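Local coordinates for COPII coat assembly protein SEC16 (PDB 3MZK) that helps initiate assembly of the COPII coat that forms transport vesicles at the endoplasmic reticulum, and takes part in cargo selection and autophagy, at residues K82-T87 with T101-L106; L75-L80 with L110-N115; I261-N266 with L272-V277. All coordinates share one frame; numbering follows the deposited sequence.

In the fold
After the three-stranded antiparallel sheet at the N terminus, the chain turns helical. Contact 2 opens at 75-80, where helix 77-94 starts; contact 1 opens within that helix, closes at 101-106 in helix 101-111, and contact 2 closes at 110-115 where that helix ends. Contact 1 is therefore the inner closure and contact 2 the outer one of the same antiparallel hairpin. Their centres lie about 10 Å apart, and they touch where Met-84 packs on Leu-110. Contact 3 comes later in series, tying a loop after helix 252-261 to the start of helix 275-290. Its nearest atoms stay about 8 Å from contact 2, with helix 116-123 reaching it through Trp-116.

Contact 1 (K82-T87 with T101-L106); sequences KWMETT and TIWQLL
The indole of Trp-103 meets Met-84 at its edge, near the ring plane, where the methyl CE of Met-84 comes 4.0 Å from CE3 of Trp-103. The six-membered ends of the two indoles also meet, obliquely, with CZ3 of Trp-83 4.3 Å from CZ3 of Trp-103. One face of Trp-83 is covered from within its own helix: OG1 of Thr-87 sits 3.2 Å above the plane, over the ring centre. Trp-103 also stacks edge-to-face with Trp-335 of helix 330-344, while Phe-66 packs edge-to-face on Trp-83, whose NE1 is hydrogen-bonded to Ser-65.

Helices 77-94 and 101-111 form an antiparallel alpha-alpha hairpin, part of the alpha-helical domain and consistent with the ancestral coatomer element (ACE1) architecture of Sec16. Their segments run at 157°, with axes 10.8 Å apart at closest approach. No hydrogen bond joins the segments, so aromatic and aliphatic side chains carry the buried contact.

Met-84 reaches across with a chain that bends at chi2 and again at chi3 (63°), which also brings its CE within 3.8 Å of the carbonyl O of Trp-103. Thr-87 divides its two branches. Its chi1 of -56° sets OG1 beside the backbone N, from where it hydrogen-bonds to O of Trp-83 at 2.8 Å; Thr-87 N bonds to that same oxygen from the opposite face of the carbonyl plane. With the hydroxyl held this way, the methyl CG2 of Thr-87 lies 4.1 Å from CH2 of Trp-103.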
# COMPACT_ATOMS: atom_id res chain seq x y z
N LYS B 82 24.36 31.95 7.52
CA LYS B 82 25.25 32.68 8.41
C LYS B 82 24.45 33.62 9.32
O LYS B 82 24.74 33.73 10.52
CB LYS B 82 26.29 33.47 7.62
CG LYS B 82 27.40 34.06 8.47
CD LYS B 82 28.19 35.12 7.71
CE LYS B 82 28.84 34.55 6.46
NZ LYS B 82 29.56 35.60 5.68
N TRP B 83 23.46 34.29 8.75
CA TRP B 83 22.63 35.21 9.51
C TRP B 83 21.91 34.51 10.66
O TRP B 83 21.77 35.07 11.75
CB TRP B 83 21.61 35.91 8.60
CG TRP B 83 20.70 36.84 9.33
CD1 TRP B 83 20.89 38.17 9.55
CD2 TRP B 83 19.45 36.51 9.95
NE1 TRP B 83 19.83 38.69 10.26
CE2 TRP B 83 18.94 37.69 10.52
CE3 TRP B 83 18.71 35.32 10.07
CZ2 TRP B 83 17.72 37.72 11.20
CZ3 TRP B 83 17.51 35.36 10.75
CH2 TRP B 83 17.03 36.55 11.30
N MET B 84 21.45 33.29 10.42
CA MET B 84 20.80 32.50 11.47
C MET B 84 21.78 32.16 12.59
O MET B 84 21.44 32.28 13.77
CB MET B 84 20.17 31.23 10.91
CG MET B 84 19.10 31.49 9.87
SD MET B 84 17.81 30.23 9.84
CE MET B 84 17.11 30.41 11.48
N GLU B 85 22.98 31.72 12.23
CA GLU B 85 24.02 31.47 13.22
C GLU B 85 24.20 32.70 14.10
O GLU B 85 24.03 32.64 15.32
CB GLU B 85 25.35 31.15 12.54
CG GLU B 85 25.48 29.78 11.92
CD GLU B 85 26.83 29.58 11.25
OE1 GLU B 85 27.64 30.54 11.23
OE2 GLU B 85 27.09 28.47 10.74
N THR B 86 24.53 33.82 13.46
CA THR B 86 24.77 35.07 14.17
C THR B 86 23.63 35.41 15.11
O THR B 86 23.84 35.59 16.31
CB THR B 86 24.95 36.22 13.18
OG1 THR B 86 25.97 35.90 12.24
CG2 THR B 86 25.33 37.49 13.92
N THR B 87 22.44 35.51 14.54
CA THR B 87 21.25 35.91 15.30
C THR B 87 21.03 35.00 16.50
O THR B 87 20.84 35.47 17.62
CB THR B 87 20.00 35.89 14.42
OG1 THR B 87 20.19 36.74 13.28
CG2 THR B 87 18.79 36.37 15.21
N THR B 101 14.24 26.52 20.59
CA THR B 101 13.80 25.35 19.84
C THR B 101 13.45 25.68 18.39
O THR B 101 14.05 25.13 17.46
CB THR B 101 12.59 24.68 20.51
OG1 THR B 101 12.94 24.23 21.83
CG2 THR B 101 12.11 23.48 19.68
N ILE B 102 12.48 26.57 18.19
CA ILE B 102 12.02 26.94 16.86
C ILE B 102 13.13 27.54 16.00
O ILE B 102 13.27 27.21 14.82
CB ILE B 102 10.85 27.93 16.92
CG1 ILE B 102 9.61 27.25 17.51
CG2 ILE B 102 10.53 28.49 15.54
CD1 ILE B 102 8.51 28.21 17.87
N TRP B 103 13.92 28.43 16.59
CA TRP B 103 15.08 28.99 15.92
C TRP B 103 15.94 27.87 15.34
O TRP B 103 16.20 27.82 14.13
CB TRP B 103 15.92 29.81 16.89
CG TRP B 103 15.45 31.22 17.08
CD1 TRP B 103 14.98 31.78 18.23
CD2 TRP B 103 15.41 32.25 16.09
NE1 TRP B 103 14.65 33.10 18.01
CE2 TRP B 103 14.91 33.41 16.70
CE3 TRP B 103 15.75 32.29 14.73
CZ2 TRP B 103 14.74 34.60 16.01
CZ3 TRP B 103 15.58 33.49 14.05
CH2 TRP B 103 15.08 34.62 14.69
N GLN B 104 16.36 26.96 16.21
CA GLN B 104 17.30 25.91 15.84
C GLN B 104 16.68 24.86 14.93
O GLN B 104 17.37 24.27 14.09
CB GLN B 104 17.88 25.27 17.10
CG GLN B 104 18.79 26.20 17.88
CD GLN B 104 19.06 25.72 19.30
OE1 GLN B 104 18.20 25.11 19.94
NE2 GLN B 104 20.26 26.00 19.79
N LEU B 105 15.39 24.63 15.10
CA LEU B 105 14.68 23.68 14.25
C LEU B 105 14.67 24.17 12.80
O LEU B 105 15.00 23.41 11.88
CB LEU B 105 13.25 23.50 14.74
CG LEU B 105 12.36 22.63 13.85
CD1 LEU B 105 12.98 21.27 13.65
CD2 LEU B 105 10.96 22.51 14.44
N LEU B 106 14.31 25.43 12.61
CA LEU B 106 14.30 26.04 11.29
C LEU B 106 15.70 26.07 10.67
O LEU B 106 15.86 25.91 9.45
CB LEU B 106 13.70 27.44 11.34
CG LEU B 106 12.17 27.49 11.47
CD1 LEU B 106 11.70 28.91 11.74
CD2 LEU B 106 11.51 26.93 10.22

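Contact 2 (L75-L80 with L110-N115)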
# COMPACT_ATOMS: atom_id res chain seq x y z
N LEU B 75 19.13 36.22 -4.05
CA LEU B 75 19.44 35.66 -2.74
C LEU B 75 20.45 34.53 -2.86
O LEU B 75 20.36 33.68 -3.75
CB LEU B 75 18.15 35.14 -2.10
CG LEU B 75 18.04 34.64 -0.66
CD1 LEU B 75 17.71 33.15 -0.63
CD2 LEU B 75 19.28 34.95 0.16
N LYS B 76 21.43 34.54 -1.96
CA LYS B 76 22.35 33.43 -1.82
C LYS B 76 22.10 32.76 -0.48
O LYS B 76 22.08 33.41 0.56
CB LYS B 76 23.80 33.91 -1.91
N LYS B 77 21.88 31.45 -0.51
CA LYS B 77 21.62 30.68 0.69
C LYS B 77 22.73 30.86 1.73
O LYS B 77 22.60 30.45 2.88
CB LYS B 77 21.46 29.20 0.33
CG LYS B 77 20.99 28.31 1.47
CD LYS B 77 20.67 26.92 0.94
CE LYS B 77 20.44 25.93 2.07
NZ LYS B 77 20.15 24.57 1.55
N LYS B 78 23.82 31.50 1.31
CA LYS B 78 24.94 31.81 2.20
C LYS B 78 24.52 32.76 3.30
O LYS B 78 24.43 32.39 4.47
CB LYS B 78 26.09 32.45 1.42
N ASP B 79 24.27 34.00 2.89
CA ASP B 79 23.92 35.07 3.80
C ASP B 79 22.93 34.60 4.85
O ASP B 79 23.05 34.95 6.02
CB ASP B 79 23.34 36.24 3.00
CG ASP B 79 24.03 36.44 1.66
OD1 ASP B 79 25.27 36.29 1.60
OD2 ASP B 79 23.33 36.73 0.67
N LEU B 80 21.97 33.79 4.43
CA LEU B 80 20.91 33.36 5.33
C LEU B 80 21.42 32.40 6.40
O LEU B 80 21.19 32.62 7.59
CB LEU B 80 19.76 32.73 4.55
CG LEU B 80 18.59 32.24 5.42
CD1 LEU B 80 18.13 33.34 6.36
CD2 LEU B 80 17.45 31.76 4.55
N LEU B 110 16.86 24.14 7.23
CA LEU B 110 17.44 25.01 6.21
C LEU B 110 18.72 24.40 5.65
O LEU B 110 19.13 24.72 4.54
CB LEU B 110 17.71 26.39 6.80
CG LEU B 110 18.40 27.40 5.88
CD1 LEU B 110 17.53 27.69 4.67
CD2 LEU B 110 18.71 28.67 6.64
N ASN B 111 19.34 23.50 6.42
CA ASN B 111 20.67 22.99 6.09
C ASN B 111 20.67 21.64 5.38
O ASN B 111 21.66 21.28 4.74
CB ASN B 111 21.50 22.84 7.37
CG ASN B 111 21.75 24.17 8.06
OD1 ASN B 111 21.72 25.23 7.44
ND2 ASN B 111 21.99 24.11 9.37
N ASP B 112 19.57 20.91 5.52
CA ASP B 112 19.54 19.49 5.19
C ASP B 112 20.50 18.73 6.10
O ASP B 112 20.83 17.57 5.86
CB ASP B 112 19.87 19.24 3.71
CG ASP B 112 18.77 19.73 2.79
OD1 ASP B 112 18.45 20.94 2.84
OD2 ASP B 112 18.23 18.91 2.02
N LYS B 113 20.95 19.41 7.15
CA LYS B 113 21.71 18.79 8.23
C LYS B 113 20.73 18.29 9.28
O LYS B 113 20.96 18.42 10.49
CB LYS B 113 22.68 19.79 8.86
CG LYS B 113 23.89 20.11 8.01
CD LYS B 113 24.74 21.21 8.64
CE LYS B 113 25.22 20.82 10.03
NZ LYS B 113 25.98 21.93 10.67
N VAL B 114 19.63 17.71 8.81
CA VAL B 114 18.52 17.33 9.67
C VAL B 114 18.24 15.82 9.63
O VAL B 114 17.95 15.25 8.58
CB VAL B 114 17.25 18.12 9.31
CG1 VAL B 114 17.02 18.11 7.81
CG2 VAL B 114 16.03 17.58 10.04
N ASN B 115 18.35 15.19 10.80
CA ASN B 115 17.97 13.79 11.00
C ASN B 115 17.00 13.73 12.17
O ASN B 115 17.09 14.55 13.09
CB ASN B 115 19.20 12.92 11.28
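Leu-80 and Leu-110 make the tight part of this contact, their branched ends meeting at a slant. The methyl CD2 of Leu-110 lies 3.8 Å from CG of Leu-80 and 3.9 Å from CD2 of Leu-80. CD1 of Leu-110 lies 4.1 Å from CD2 of Leu-80. Both leucines are buried, and Tyr-341 of helix 330-344 packs on the pair.

The other side is looser and faces the surface. Lys-77 sends an extended chain over the end of helix 101-111, with CG trans to the backbone N (chi1 -171°), and brings NZ to 3.2 Å from the carbonyl O of Leu-110. Asp-112, the residue that leaves the helix with positive phi, adds an opposite charge nearby, but NZ of Lys-77 stays 4.2 Å from OD1 of Asp-112, too far for a salt bridge. Tyr-341 and Tyr-345 touch the lysine as well.

Set against each other are thus the first turn of helix 77-94 and the last of helix 101-111, the open end of an antiparallel helical hairpin in an alpha-solenoid.

Contact 3 (I261-N266 with L272-V277); sequences INIPEN and LIPPVV
Ile-263 fits against Pro-274 and Val-277 with both of its branches. Its methyl CG2 abuts the CG-CD edge of the Pro-274 ring, 3.7 Å from CG of Pro-274 and 4.0 Å from CD of Pro-274. At the end of the longer branch, CD1 of Ile-263 touches both partners from one side, 3.9 Å from CD of Pro-274 and as far from CG1 of Val-277. Further back along that branch, CG1 of Ile-263 comes 4.1 Å from CG2 of Val-277, so both methyls of the valine are used. The side chains meet at a slant, and the contact is wholly apolar.

The torsions of Ile-263 set this up. Its chi1 of -65° puts CG2 trans to the backbone N and turns it to the proline, while the extended chi2 of -176° carries CD1 to where proline and valine meet.

The arrangement packs the loop after helix 252-261 back on the N terminus of the next helix, 275-290, at a helix-to-helix connection in the alpha-solenoid of the Sec23-binding family region. Pro-274 occupies the N-cap position, and its carbonyl O accepts a 2.7 Å hydrogen bond from N of Val-277, which links the two partners of Ile-263 through the backbone of the first turn.

Farther out, Trp-116 of helix 116-123 packs on Ile-263 and Ile-273, and Phe-227 touches Val-277 and Asn-262. The side chain of Asn-262, just before the isoleucine, makes weak hydrogen bonds to His-166 and Leu-161 of the second Sec16 subunit, placing this loop at the interface between the two Sec16 copies.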
# COMPACT_ATOMS: atom_id res chain seq x y z
N ILE B 261 12.78 9.67 17.77
CA ILE B 261 14.01 8.89 17.89
C ILE B 261 13.74 7.41 17.65
O ILE B 261 14.68 6.63 17.48
CB ILE B 261 14.68 9.09 19.26
CG1 ILE B 261 16.18 8.84 19.16
CG2 ILE B 261 14.04 8.20 20.31
CD1 ILE B 261 16.95 9.22 20.42
N ASN B 262 12.47 7.02 17.64
CA ASN B 262 12.10 5.63 17.40
C ASN B 262 11.62 5.39 15.98
O ASN B 262 11.09 4.32 15.67
CB ASN B 262 11.02 5.19 18.39
CG ASN B 262 11.58 4.92 19.76
OD1 ASN B 262 12.59 4.24 19.90
ND2 ASN B 262 10.92 5.45 20.79
N ILE B 263 11.78 6.38 15.12
CA ILE B 263 11.42 6.23 13.72
C ILE B 263 12.47 5.36 13.03
O ILE B 263 13.66 5.62 13.12
CB ILE B 263 11.31 7.59 13.00
CG1 ILE B 263 10.16 8.41 13.58
CG2 ILE B 263 11.11 7.40 11.50
CD1 ILE B 263 9.93 9.71 12.86
N PRO B 264 12.02 4.29 12.35
CA PRO B 264 12.95 3.39 11.67
C PRO B 264 13.80 4.12 10.64
O PRO B 264 13.25 4.77 9.74
CB PRO B 264 12.02 2.39 10.98
CG PRO B 264 10.78 2.42 11.79
CD PRO B 264 10.63 3.85 12.22
N GLU B 265 15.12 4.03 10.77
CA GLU B 265 16.04 4.70 9.86
C GLU B 265 15.77 4.32 8.41
O GLU B 265 15.49 3.16 8.10
CB GLU B 265 17.49 4.38 10.23
N ASN B 266 15.84 5.31 7.52
CA ASN B 266 15.68 5.08 6.09
C ASN B 266 16.70 5.90 5.31
O ASN B 266 16.58 7.12 5.23
CB ASN B 266 14.26 5.41 5.64
N LEU B 272 11.46 11.55 5.07
CA LEU B 272 10.13 10.99 4.89
C LEU B 272 9.52 10.60 6.23
O LEU B 272 9.90 9.60 6.84
CB LEU B 272 10.16 9.77 3.96
CG LEU B 272 8.81 9.09 3.69
CD1 LEU B 272 7.89 10.01 2.90
CD2 LEU B 272 9.01 7.79 2.96
N ILE B 273 8.59 11.42 6.70
CA ILE B 273 7.88 11.16 7.94
C ILE B 273 6.90 10.02 7.70
O ILE B 273 6.14 10.05 6.73
CB ILE B 273 7.12 12.41 8.41
CG1 ILE B 273 7.85 13.67 7.94
CG2 ILE B 273 6.95 12.40 9.93
CD1 ILE B 273 7.09 14.96 8.20
N PRO B 274 6.92 9.00 8.56
CA PRO B 274 5.96 7.90 8.40
C PRO B 274 4.58 8.39 8.77
O PRO B 274 4.43 9.04 9.80
CB PRO B 274 6.44 6.86 9.42
CG PRO B 274 7.83 7.28 9.82
CD PRO B 274 7.85 8.77 9.68
N PRO B 275 3.57 8.09 7.94
CA PRO B 275 2.21 8.59 8.13
C PRO B 275 1.72 8.55 9.58
O PRO B 275 1.12 9.52 10.03
CB PRO B 275 1.38 7.65 7.25
CG PRO B 275 2.31 7.28 6.15
CD PRO B 275 3.68 7.20 6.77
N VAL B 276 1.97 7.46 10.29
CA VAL B 276 1.51 7.33 11.68
C VAL B 276 2.13 8.38 12.59
O VAL B 276 1.52 8.81 13.57
CB VAL B 276 1.81 5.94 12.26
CG1 VAL B 276 0.99 4.88 11.55
CG2 VAL B 276 3.29 5.64 12.15
N VAL B 277 3.36 8.77 12.28
CA VAL B 277 4.05 9.79 13.04
C VAL B 277 3.50 11.16 12.65
O VAL B 277 3.41 12.08 13.47
CB VAL B 277 5.58 9.73 12.82
CG1 VAL B 277 6.29 10.81 13.62
CG2 VAL B 277 6.11 8.37 13.21